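Local structure of response regulator aspartate phosphatase I (Bacillus subtilis subsp. subtilis, 4I1A) at residues Met111-Arg115 with Arg116-Ile120; Ser121-Ser124 with Ala125-Ala129; His221-Ala224 with Met225-Asn229; Ala243-His246 with Leu247-Leu251. The protein dephosphorylates the sporulation phosphotransferase Spo0F and triggers expression, excision and transfer of the mobile element ICEBs1 by inactivating its repressor ImmR. One frame throughout, in Å; residues are numbered along the deposited sequence.

In the fold
The four contacts fall into two groups at different places in an all-helical chain. Interaction 1 closes helix 102-115 and leads into helix 119-129, where interaction 2 follows directly; their centres lie 10 Å apart and they touch, for instance through Met111 and Tyr126. Interactions 3 and 4 come later, on helices 220-236 and 240-257, within the tetratricopeptide repeat region. Their centres are 9 Å apart, and a probable hydrogen bond joins His227 ND1 to His246 ND1. Interaction 4 lies about 39 Å from interaction 2, centre to centre, and on the opposite side of the chain's centre. Both groups thus show neighbouring antiparallel helices joined by a short turn, the building principle of this repeat protein.

Interaction 1: Met111-Arg115 with Arg116-Ile120; sequences MYEFR and RKELI
Tyr112, Glu113 and Phe114 meet Arg116 and Lys117 where helix 102-115 ends in a Schellman motif. The evidence is the pair of backbone bonds that defines it: Glu118 N donates to Glu113 O at 2.8 Å, and Lys117 N donates more weakly to Phe114 O, while Lys117 takes the positive phi (61°) of the C-prime residue. Glu118 then stands at the N-cap position of helix 119-129, so the chain passes from one helix to the next in a few residues.

The polar contacts of Arg116 gather round its guanidinium. Glu113 and Arg116 run side by side, and OE2 of Glu113 sits 3.2 Å from NE of Arg116; the oxygen lies over a face of the guanidinium, so this salt bridge rests on charge alone, with no N-H aimed at it. Arg116 NH1 makes a weak hydrogen bond to Tyr112 OH, bent to 121° at the hydrogen.

Two aromatic rings take part. CD of Arg116 lies over one face of the Tyr112 ring, 4.0 Å from its centroid, in a CH-pi contact. Leu119 CD2 approaches Phe114 obliquely, 3.7 Å from CD1, and the Phe114 ring also meets that of Tyr151 on helix 139-155.

Lys117 folds back on the helix end, its chain bent at chi2 and again at chi4 (-62°). NZ thereby reaches over one face of the Phe114 ring, a cation-pi contact 4.2 Å from the centroid, while donating a hydrogen bond to Phe114 O at 2.6 Å.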
# COMPACT_ATOMS: atom_id res chain seq x y z
N MET A 111 13.08 -15.87 8.63
CA MET A 111 13.37 -14.48 8.32
C MET A 111 14.47 -14.41 7.28
O MET A 111 14.50 -13.52 6.43
CB MET A 111 13.88 -13.77 9.56
CG MET A 111 12.83 -13.47 10.60
SD MET A 111 13.71 -12.78 12.02
CE MET A 111 12.38 -12.01 12.92
N TYR A 112 15.40 -15.36 7.38
CA TYR A 112 16.51 -15.49 6.46
C TYR A 112 16.01 -15.75 5.04
O TYR A 112 16.36 -15.03 4.11
CB TYR A 112 17.42 -16.63 6.94
CG TYR A 112 18.44 -17.13 5.94
CD1 TYR A 112 19.52 -16.34 5.57
CD2 TYR A 112 18.35 -18.41 5.42
CE1 TYR A 112 20.47 -16.80 4.68
CE2 TYR A 112 19.29 -18.89 4.52
CZ TYR A 112 20.35 -18.08 4.16
OH TYR A 112 21.30 -18.53 3.27
N GLU A 113 15.19 -16.78 4.89
CA GLU A 113 14.66 -17.13 3.58
C GLU A 113 13.72 -16.06 3.02
O GLU A 113 13.59 -15.92 1.81
CB GLU A 113 13.94 -18.49 3.62
CG GLU A 113 14.82 -19.66 3.99
CD GLU A 113 15.73 -20.11 2.86
OE1 GLU A 113 15.77 -21.33 2.60
OE2 GLU A 113 16.40 -19.26 2.24
N PHE A 114 13.07 -15.32 3.91
CA PHE A 114 12.20 -14.25 3.47
C PHE A 114 13.05 -13.14 2.85
O PHE A 114 12.65 -12.52 1.86
CB PHE A 114 11.35 -13.71 4.62
CG PHE A 114 10.39 -12.63 4.20
CD1 PHE A 114 9.29 -12.93 3.41
CD2 PHE A 114 10.61 -11.32 4.57
CE1 PHE A 114 8.41 -11.93 3.01
CE2 PHE A 114 9.74 -10.31 4.17
CZ PHE A 114 8.63 -10.62 3.39
N ARG A 115 14.22 -12.90 3.44
CA ARG A 115 15.16 -11.91 2.94
C ARG A 115 15.55 -12.20 1.49
O ARG A 115 15.51 -11.32 0.63
CB ARG A 115 16.41 -11.86 3.83
CG ARG A 115 17.50 -10.93 3.32
CD ARG A 115 17.02 -9.49 3.28
NE ARG A 115 17.95 -8.64 2.54
CZ ARG A 115 17.84 -8.36 1.25
NH1 ARG A 115 16.82 -8.85 0.55
NH2 ARG A 115 18.73 -7.58 0.65
N ARG A 116 15.92 -13.45 1.21
CA ARG A 116 16.25 -13.86 -0.15
C ARG A 116 14.98 -14.18 -0.94
O ARG A 116 15.06 -14.66 -2.07
CB ARG A 116 17.20 -15.05 -0.15
CG ARG A 116 17.33 -15.74 1.20
CD ARG A 116 18.49 -16.73 1.20
NE ARG A 116 18.31 -17.79 0.21
CZ ARG A 116 19.25 -18.69 -0.10
NH1 ARG A 116 20.43 -18.66 0.50
NH2 ARG A 116 19.00 -19.61 -1.02
N LYS A 117 13.83 -13.90 -0.33
CA LYS A 117 12.52 -14.03 -0.98
C LYS A 117 12.19 -15.45 -1.44
O LYS A 117 11.41 -15.64 -2.38
CB LYS A 117 12.37 -13.02 -2.12
CG LYS A 117 12.31 -11.57 -1.64
CD LYS A 117 11.06 -11.33 -0.81
CE LYS A 117 11.18 -10.06 0.02
NZ LYS A 117 12.30 -10.14 1.00
N GLU A 118 12.78 -16.43 -0.78
CA GLU A 118 12.34 -17.81 -0.94
C GLU A 118 11.13 -18.02 -0.02
O GLU A 118 11.27 -18.50 1.11
CB GLU A 118 13.47 -18.79 -0.60
CG GLU A 118 14.64 -18.71 -1.57
CD GLU A 118 14.23 -19.02 -3.00
OE1 GLU A 118 14.35 -18.12 -3.86
OE2 GLU A 118 13.78 -20.16 -3.26
N LEU A 119 9.95 -17.66 -0.52
CA LEU A 119 8.75 -17.56 0.30
C LEU A 119 8.26 -18.91 0.84
O LEU A 119 7.80 -19.00 1.99
CB LEU A 119 7.64 -16.87 -0.48
CG LEU A 119 8.05 -15.49 -1.00
CD1 LEU A 119 7.00 -14.90 -1.93
CD2 LEU A 119 8.34 -14.55 0.17
N ILE A 120 8.36 -19.94 0.01
CA ILE A 120 7.96 -21.29 0.40
C ILE A 120 8.83 -21.76 1.57
O ILE A 120 8.31 -22.29 2.55
CB ILE A 120 8.00 -22.28 -0.80
CG1 ILE A 120 6.59 -22.68 -1.22
CG2 ILE A 120 8.79 -23.54 -0.47
CD1 ILE A 120 5.65 -21.53 -1.46

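Interaction 2: Ser121-Ser124 with Ala125-Ala129; sequences SAIS and AYRIA
The guanidinium of Arg127 carries Ile123 CG1 over one face, 4.0 Å above its plane and displaced toward the rim; the nearest side-chain atoms, Ile123 CG1 and Arg127 NH2, are 4.2 Å apart. The other flat group, the Tyr126 ring, is approached obliquely by the Ala122 carbonyl: O of Ala122 lies 3.3 Å from CG of Tyr126. Beside that ring the methyl CB of Ala122 makes a loose apolar contact with CE2 at 4.5 Å.

Ile123 serves both neighbours. Its CG1 stands anti to the backbone N (chi1 -173°), about level with CA along the helix, and the bend at chi2 (50°) turns CD1 on toward the following residues. There CD1 meets Tyr126 CB at 4.2 Å, the two side chains crossing at about a right angle, whereas Arg127 is crossed obliquely. The arginine chain, extended from CG to NE, brings the guanidinium alongside Ile123, its face toward CG1.

Beneath these side chains the backbone repeats at four-residue spacing. Ala125 N donates to Ser121 O at 2.8 Å, and Tyr126 N to Ala122 O with an almost straight N-H...O angle of 168°. Arg127 N donates to Ile123 O at 2.9 Å and is shared weakly with Ser124 O. The hydroxyl of Ser124 is bonded one turn back, to Ile120 O.

Tyr126 packs on Phe107 and Met111 of helix 102-115 and on Val152 of helix 139-155, and Ile123 packs on Tyr153. The arrangement is an alpha-helix packed on two neighbours, with Ser124 and Arg127 on its exposed side, in the all-helical array of a tetratricopeptide repeat protein.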
# COMPACT_ATOMS: atom_id res chain seq x y z
N SER A 121 10.13 -21.52 1.47
CA SER A 121 11.07 -21.98 2.49
C SER A 121 10.81 -21.27 3.80
O SER A 121 10.81 -21.89 4.86
CB SER A 121 12.52 -21.73 2.06
OG SER A 121 12.73 -22.22 0.74
N ALA A 122 10.57 -19.97 3.71
CA ALA A 122 10.33 -19.13 4.89
C ALA A 122 9.14 -19.64 5.67
O ALA A 122 9.24 -19.90 6.87
CB ALA A 122 10.13 -17.67 4.48
N ILE A 123 8.01 -19.79 4.99
CA ILE A 123 6.80 -20.25 5.66
C ILE A 123 6.97 -21.69 6.14
O ILE A 123 6.45 -22.07 7.19
CB ILE A 123 5.55 -20.07 4.76
CG1 ILE A 123 4.28 -20.40 5.55
CG2 ILE A 123 5.64 -20.90 3.51
CD1 ILE A 123 4.22 -19.68 6.89
N SER A 124 7.73 -22.48 5.39
CA SER A 124 8.03 -23.86 5.79
C SER A 124 8.78 -23.88 7.11
O SER A 124 8.46 -24.65 8.01
CB SER A 124 8.87 -24.56 4.72
OG SER A 124 8.16 -24.66 3.49
N ALA A 125 9.79 -23.02 7.22
CA ALA A 125 10.61 -22.94 8.42
C ALA A 125 9.81 -22.39 9.60
O ALA A 125 9.92 -22.88 10.72
CB ALA A 125 11.84 -22.08 8.16
N TYR A 126 9.00 -21.37 9.32
CA TYR A 126 8.08 -20.83 10.31
C TYR A 126 7.11 -21.89 10.83
O TYR A 126 6.77 -21.89 12.01
CB TYR A 126 7.28 -19.68 9.70
CG TYR A 126 8.02 -18.38 9.51
CD1 TYR A 126 9.10 -18.03 10.33
CD2 TYR A 126 7.64 -17.48 8.53
CE1 TYR A 126 9.77 -16.83 10.16
CE2 TYR A 126 8.30 -16.28 8.35
CZ TYR A 126 9.36 -15.96 9.16
OH TYR A 126 10.02 -14.76 8.98
N ARG A 127 6.68 -22.80 9.95
CA ARG A 127 5.68 -23.80 10.33
C ARG A 127 6.20 -24.74 11.42
O ARG A 127 5.42 -25.22 12.26
CB ARG A 127 5.19 -24.61 9.11
CG ARG A 127 4.13 -23.91 8.25
CD ARG A 127 3.34 -24.92 7.40
NE ARG A 127 2.72 -24.31 6.22
CZ ARG A 127 1.59 -23.61 6.23
NH1 ARG A 127 0.93 -23.43 7.37
NH2 ARG A 127 1.12 -23.09 5.11
N ILE A 128 7.50 -24.99 11.43
CA ILE A 128 8.08 -25.84 12.46
C ILE A 128 8.51 -25.03 13.68
O ILE A 128 8.44 -25.52 14.81
CB ILE A 128 9.23 -26.72 11.94
CG1 ILE A 128 10.41 -25.87 11.48
CG2 ILE A 128 8.75 -27.60 10.78
CD1 ILE A 128 11.44 -26.68 10.71
N ALA A 129 8.93 -23.79 13.44
CA ALA A 129 9.24 -22.88 14.53
C ALA A 129 8.01 -22.69 15.41
O ALA A 129 8.11 -22.62 16.64
CB ALA A 129 9.70 -21.55 13.98

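Interaction 3: His221-Ala224 with Met225-Asn229; sequences HLIA and MSHMN
Met225 lies across the ring of His221, the two side chains crossing at a slant, on helix 220-236 at the start of the predicted tetratricopeptide repeat 224-257. CG of Met225 sits over one face, 4.1 Å from the ring centroid and 24° off the normal, a CH-pi contact. SD comes within 3.4 Å of His221 CE1 but is 48° off the normal, an oblique sulfur-aromatic approach. With the histidine CG anti to its own backbone nitrogen (chi1 -167°), the ring is turned along the helix toward Met225.

Ile223 and His227 instead run alongside each other, pointing the same way, with Ile223 CG2 at 3.7 Å from His227 CD2. ND1 of His227, on the other side of CG from CD2, makes a probable hydrogen bond to His246 ND1 on the paired helix 240-257.

Ser226 points its hydroxyl back at the preceding turn. OG donates to Leu222 O at 2.9 Å, and Ser226 N donates to the same oxygen at 3.0 Å, the two donors arriving from opposite faces of the carbonyl plane.

The buried Ser226 hydroxyl is therefore satisfied inside its own helix, while the polarisable sulfur and imidazole of Met225 and His221 meet through CH-pi and oblique sulfur-aromatic contacts.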
# COMPACT_ATOMS: atom_id res chain seq x y z
N HIS A 221 7.11 9.49 12.08
CA HIS A 221 6.96 8.78 10.82
C HIS A 221 5.69 7.94 10.77
O HIS A 221 5.05 7.81 9.72
CB HIS A 221 8.18 7.92 10.50
CG HIS A 221 8.21 7.44 9.09
ND1 HIS A 221 8.13 6.10 8.75
CD2 HIS A 221 8.28 8.11 7.92
CE1 HIS A 221 8.16 5.98 7.44
NE2 HIS A 221 8.25 7.18 6.91
N LEU A 222 5.32 7.36 11.92
CA LEU A 222 4.09 6.58 12.01
C LEU A 222 2.85 7.47 11.92
O LEU A 222 1.80 7.03 11.47
CB LEU A 222 4.08 5.76 13.30
CG LEU A 222 5.06 4.59 13.27
CD1 LEU A 222 4.87 3.69 14.47
CD2 LEU A 222 4.91 3.82 11.97
N ILE A 223 2.99 8.73 12.34
CA ILE A 223 1.91 9.70 12.21
C ILE A 223 1.65 10.00 10.74
O ILE A 223 0.51 9.99 10.27
CB ILE A 223 2.23 11.01 12.97
CG1 ILE A 223 2.07 10.80 14.48
CG2 ILE A 223 1.34 12.15 12.50
CD1 ILE A 223 2.48 12.03 15.34
N ALA A 224 2.73 10.25 10.00
CA ALA A 224 2.61 10.50 8.56
C ALA A 224 2.14 9.26 7.82
O ALA A 224 1.37 9.35 6.87
CB ALA A 224 3.92 10.98 8.00
N MET A 225 2.60 8.09 8.26
CA MET A 225 2.18 6.86 7.60
C MET A 225 0.69 6.60 7.79
O MET A 225 0.00 6.22 6.85
CB MET A 225 3.03 5.67 8.06
CG MET A 225 4.41 5.64 7.43
SD MET A 225 5.30 4.11 7.77
CE MET A 225 4.36 2.94 6.79
N SER A 226 0.19 6.86 9.00
CA SER A 226 -1.24 6.75 9.26
C SER A 226 -2.03 7.75 8.42
O SER A 226 -3.00 7.38 7.77
CB SER A 226 -1.54 6.97 10.74
OG SER A 226 -0.88 6.01 11.53
N HIS A 227 -1.63 9.02 8.46
CA HIS A 227 -2.28 10.04 7.64
C HIS A 227 -2.37 9.63 6.17
O HIS A 227 -3.43 9.69 5.56
CB HIS A 227 -1.54 11.38 7.75
CG HIS A 227 -1.86 12.15 8.99
ND1 HIS A 227 -3.15 12.29 9.46
CD2 HIS A 227 -1.07 12.83 9.84
CE1 HIS A 227 -3.13 13.02 10.56
NE2 HIS A 227 -1.88 13.36 10.82
N MET A 228 -1.24 9.19 5.62
CA MET A 228 -1.19 8.77 4.23
C MET A 228 -2.19 7.65 3.95
O MET A 228 -2.97 7.71 3.00
CB MET A 228 0.23 8.33 3.86
CG MET A 228 0.43 7.97 2.38
SD MET A 228 2.03 7.19 2.04
CE MET A 228 1.86 5.63 2.88
N ASN A 229 -2.16 6.62 4.79
CA ASN A 229 -3.02 5.47 4.58
C ASN A 229 -4.50 5.80 4.80
O ASN A 229 -5.37 5.28 4.10
CB ASN A 229 -2.57 4.32 5.47
CG ASN A 229 -1.34 3.65 4.94
OD1 ASN A 229 -1.25 3.34 3.76
ND2 ASN A 229 -0.36 3.42 5.82

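Interaction 4: Ala243-His246 with Leu247-Leu251; sequences ASQH and LILAL
Gln245 reaches forward along the helix to Ile248 and Leu249, crossing each at a slant. Its amide nitrogen does the touching: NE2 lies 3.8 Å from Ile248 CD1 and equally 3.8 Å from Leu249 CG. The bend at chi2 (58°) swings the amide over these two residues. The backbone carbonyl O of Gln245 is in contact with the same pair, meeting Ile248 CG1 at 3.3 Å.

On another side of the helix Leu247 CG lies 3.1 Å from Ala243 O, with a looser methyl contact between Leu247 CD1 and Ala243 CB. The backbone holds these positions: Leu247 N donates to Ala243 O at 3.0 Å, Ile248 N to Ser244 O, and Ala250 N to His246 O at 3.1 Å. The intervening bond, Leu249 N to Gln245 O, is stretched to 3.4 Å and weak.

Farther out, helix 240-257 is the second helix of the hairpin with helix 220-236 in the predicted tetratricopeptide repeat, and Leu249 packs on His227 there. Ser244 OG is hydrogen-bonded to Glu273 on helix 261-275.

The amide of the exposed Gln245 thus lies against apolar carbons at van der Waals distance, as plain packing. The directed polar bonds are those of Ser244 and, probably, of His246 ND1 to His227 ND1.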
# COMPACT_ATOMS: atom_id res chain seq x y z
N ALA A 243 -9.76 12.98 2.38
CA ALA A 243 -8.57 12.37 1.80
C ALA A 243 -7.45 13.39 1.68
O ALA A 243 -6.33 13.17 2.13
CB ALA A 243 -8.87 11.74 0.43
N SER A 244 -7.78 14.55 1.11
CA SER A 244 -6.80 15.61 0.94
C SER A 244 -6.25 16.19 2.25
O SER A 244 -5.06 16.47 2.35
CB SER A 244 -7.38 16.72 0.06
OG SER A 244 -7.37 16.31 -1.29
N GLN A 245 -7.12 16.38 3.24
CA GLN A 245 -6.67 16.97 4.51
C GLN A 245 -5.70 16.03 5.23
O GLN A 245 -4.70 16.48 5.80
CB GLN A 245 -7.85 17.35 5.41
CG GLN A 245 -7.43 18.01 6.73
CD GLN A 245 -6.59 19.29 6.56
OE1 GLN A 245 -6.96 20.20 5.82
NE2 GLN A 245 -5.46 19.34 7.27
N HIS A 246 -5.96 14.73 5.17
CA HIS A 246 -5.03 13.76 5.75
C HIS A 246 -3.73 13.65 4.94
O HIS A 246 -2.65 13.44 5.50
CB HIS A 246 -5.69 12.40 5.93
CG HIS A 246 -6.58 12.31 7.13
ND1 HIS A 246 -6.09 12.06 8.40
CD2 HIS A 246 -7.92 12.45 7.27
CE1 HIS A 246 -7.09 12.04 9.26
NE2 HIS A 246 -8.21 12.28 8.60
N LEU A 247 -3.84 13.79 3.63
CA LEU A 247 -2.69 13.66 2.74
C LEU A 247 -1.70 14.82 2.85
O LEU A 247 -0.49 14.59 2.76
CB LEU A 247 -3.14 13.46 1.28
CG LEU A 247 -3.71 12.07 0.94
CD1 LEU A 247 -4.50 12.12 -0.35
CD2 LEU A 247 -2.61 11.01 0.85
N ILE A 248 -2.18 16.04 3.04
CA ILE A 248 -1.27 17.17 3.22
C ILE A 248 -0.59 17.12 4.58
O ILE A 248 0.54 17.59 4.73
CB ILE A 248 -1.94 18.56 3.03
CG1 ILE A 248 -3.03 18.79 4.07
CG2 ILE A 248 -2.47 18.71 1.62
CD1 ILE A 248 -3.24 20.26 4.38
N LEU A 249 -1.27 16.57 5.58
CA LEU A 249 -0.68 16.41 6.90
C LEU A 249 0.48 15.43 6.80
O LEU A 249 1.54 15.64 7.40
CB LEU A 249 -1.71 15.92 7.92
CG LEU A 249 -2.75 16.94 8.38
CD1 LEU A 249 -3.68 16.37 9.46
CD2 LEU A 249 -2.07 18.22 8.88
N ALA A 250 0.29 14.38 6.01
CA ALA A 250 1.34 13.42 5.73
C ALA A 250 2.47 14.10 4.97
O ALA A 250 3.65 13.92 5.27
CB ALA A 250 0.80 12.25 4.93
N LEU A 251 2.07 14.90 3.99
CA LEU A 251 3.00 15.63 3.13
C LEU A 251 3.93 16.54 3.91
O LEU A 251 5.12 16.62 3.61
CB LEU A 251 2.20 16.44 2.11
CG LEU A 251 2.95 17.01 0.91
CD1 LEU A 251 3.57 15.87 0.13
CD2 LEU A 251 2.02 17.85 0.02